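Local coordinates for packaging protein UL32 (Human herpesvirus 8 type M, PDB 6XF9) that forms a pentameric, zinc-binding ring required for herpesviral packaging, and is thought to promote localization of new capsids to nuclear replication compartments for genome cleavage and packaging, at residues His87-Thr92 with Pro226-Ile231. Sequence-based numbering, arbitrary orientation. Where two conformers were deposited one is given.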
loop_
_atom_site.group_PDB
_atom_site.type_symbol
_atom_site.label_atom_id
_atom_site.label_comp_id
_atom_site.label_asym_id
_atom_site.label_seq_id
_atom_site.Cartn_x
_atom_site.Cartn_y
_atom_site.Cartn_z
ATOM N N HIS D 87 -18.998 31.246 -16.830
ATOM C CA HIS D 87 -19.859 30.041 -17.038
ATOM C C HIS D 87 -21.203 30.018 -16.101
ATOM O O HIS D 87 -21.295 29.848 -14.856
ATOM C CB HIS D 87 -19.176 28.859 -16.435
ATOM C CG HIS D 87 -18.278 28.095 -17.331
ATOM N ND1 HIS D 87 -16.917 28.308 -17.364
ATOM C CD2 HIS D 87 -18.515 27.028 -18.118
ATOM C CE1 HIS D 87 -16.363 27.448 -18.191
ATOM N NE2 HIS D 87 -17.311 26.666 -18.667
ATOM N N CYS D 88 -22.295 30.299 -16.743
ATOM C CA CYS D 88 -23.501 30.378 -15.925
ATOM C C CYS D 88 -24.728 30.284 -16.817
ATOM O O CYS D 88 -24.620 30.044 -18.024
ATOM C CB CYS D 88 -23.491 31.647 -15.081
ATOM S SG CYS D 88 -23.149 33.120 -16.015
ATOM N N TRP D 89 -25.911 30.447 -16.214
ATOM C CA TRP D 89 -27.127 30.424 -17.016
ATOM C C TRP D 89 -27.181 31.627 -17.956
ATOM O O TRP D 89 -27.362 31.456 -19.167
ATOM C CB TRP D 89 -28.374 30.388 -16.119
ATOM C CG TRP D 89 -29.618 30.505 -16.927
ATOM C CD1 TRP D 89 -30.270 29.513 -17.577
ATOM C CD2 TRP D 89 -30.314 31.718 -17.239
ATOM N NE1 TRP D 89 -31.356 30.024 -18.253
ATOM C CE2 TRP D 89 -31.402 31.379 -18.051
ATOM C CE3 TRP D 89 -30.130 33.056 -16.889
ATOM C CZ2 TRP D 89 -32.291 32.326 -18.527
ATOM C CZ3 TRP D 89 -31.021 33.995 -17.360
ATOM C CH2 TRP D 89 -32.077 33.629 -18.175
ATOM N N THR D 90 -26.932 32.817 -17.425
ATOM C CA THR D 90 -27.059 34.035 -18.216
ATOM C C THR D 90 -26.161 34.035 -19.443
ATOM O O THR D 90 -26.569 34.494 -20.510
ATOM C CB THR D 90 -26.748 35.286 -17.372
ATOM O OG1 THR D 90 -27.659 35.358 -16.268
ATOM C CG2 THR D 90 -26.882 36.545 -18.217
ATOM N N SER D 91 -24.944 33.529 -19.304
ATOM C CA SER D 91 -24.036 33.496 -20.449
ATOM C C SER D 91 -24.518 32.514 -21.499
ATOM O O SER D 91 -24.264 32.722 -22.691
ATOM C CB SER D 91 -22.612 33.148 -20.028
ATOM O OG SER D 91 -22.194 33.955 -18.938
ATOM N N THR D 92 -25.201 31.437 -21.090
ATOM C CA THR D 92 -25.773 30.513 -22.068
ATOM C C THR D 92 -26.981 31.123 -22.763
ATOM O O THR D 92 -27.129 31.000 -23.986
ATOM C CB THR D 92 -26.158 29.210 -21.378
ATOM O OG1 THR D 92 -24.997 28.683 -20.732
ATOM C CG2 THR D 92 -26.722 28.188 -22.377
ATOM N N PRO D 226 -33.142 41.720 -14.821
ATOM C CA PRO D 226 -34.585 41.438 -14.871
ATOM C C PRO D 226 -34.899 40.137 -15.591
ATOM O O PRO D 226 -35.754 39.368 -15.125
ATOM C CB PRO D 226 -35.149 42.667 -15.596
ATOM C CG PRO D 226 -34.154 43.743 -15.314
ATOM C CD PRO D 226 -32.845 43.055 -15.381
ATOM N N ALA D 227 -34.231 39.872 -16.720
ATOM C CA ALA D 227 -34.476 38.630 -17.450
ATOM C C ALA D 227 -34.167 37.424 -16.580
ATOM O O ALA D 227 -34.909 36.434 -16.583
ATOM C CB ALA D 227 -33.634 38.595 -18.720
ATOM N N LEU D 228 -33.040 37.473 -15.869
ATOM C CA LEU D 228 -32.706 36.432 -14.901
ATOM C C LEU D 228 -33.796 36.302 -13.845
ATOM O O LEU D 228 -34.361 35.219 -13.648
ATOM C CB LEU D 228 -31.346 36.752 -14.263
ATOM C CG LEU D 228 -30.887 36.034 -12.994
ATOM C CD1 LEU D 228 -30.557 34.586 -13.270
ATOM C CD2 LEU D 228 -29.674 36.755 -12.409
ATOM N N ILE D 229 -34.148 37.410 -13.189
ATOM C CA ILE D 229 -35.089 37.336 -12.070
ATOM C C ILE D 229 -36.454 36.836 -12.528
ATOM O O ILE D 229 -37.102 36.034 -11.835
ATOM C CB ILE D 229 -35.203 38.713 -11.396
ATOM C CG1 ILE D 229 -33.850 39.152 -10.855
ATOM C CG2 ILE D 229 -36.220 38.673 -10.275
ATOM C CD1 ILE D 229 -33.899 40.451 -10.155
ATOM N N ASP D 230 -36.911 37.290 -13.702
ATOM C CA ASP D 230 -38.210 36.868 -14.220
ATOM C C ASP D 230 -38.236 35.369 -14.489
ATOM O O ASP D 230 -39.082 34.643 -13.960
ATOM C CB ASP D 230 -38.540 37.644 -15.493
ATOM C CG ASP D 230 -39.862 37.201 -16.130
ATOM O OD1 ASP D 230 -40.655 36.485 -15.468
ATOM O OD2 ASP D 230 -40.119 37.579 -17.302
ATOM N N ILE D 231 -37.316 34.894 -15.332
ATOM C CA ILE D 231 -37.330 33.503 -15.781
ATOM C C ILE D 231 -37.168 32.549 -14.613
ATOM O O ILE D 231 -37.817 31.498 -14.568
ATOM C CB ILE D 231 -36.247 33.282 -16.848
ATOM C CG1 ILE D 231 -36.653 33.963 -18.149
ATOM C CG2 ILE D 231 -35.955 31.797 -17.044
ATOM C CD1 ILE D 231 -35.491 34.335 -19.003
#
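The first turn of helix 89-106, with Cys88 as its N-cap, meets the flank of helix 225-235, the backbones coming nearest at Thr90 and Leu228, whose CA atoms are 7.0 Å apart. Trp89 spans the gap: its CB is directed at the facing helix, and with CG anti to the backbone N (chi1 174°) the six-membered half of the indole reaches Leu228 and Ile231, three residues apart on the same helix. At the ring edge, near its plane, Ile231 CD1 touches Trp89 CH2 at 3.6 Å, and Ile231 CG2 lies 4.0 Å from Trp89 CZ2, so both branches of the isoleucine border the benzo ring; the two side chains cross at about a right angle. Leu228 instead runs past the indole in the opposite direction, its CD1 4.0 Å from Trp89 CE3, while Leu228 CA lies obliquely to the ring, 3.9 Å from Trp89 CZ3. The same Leu228 methyl lies 4.2 Å from Thr90 OG1. Leu21 of helix 14-22 touches both Trp89 and Ile231, and the backbone N atoms of Trp89 and Thr90 donate to the Glu300 carboxylate, tying this helix start to helix 297-304, which carries the zinc ligand Cys299. The buried junction of the two helices thus rests on carbon-carbon packing without a directional polar bond between the segments, whereas Glu300 supplies polar fastening at the helix start.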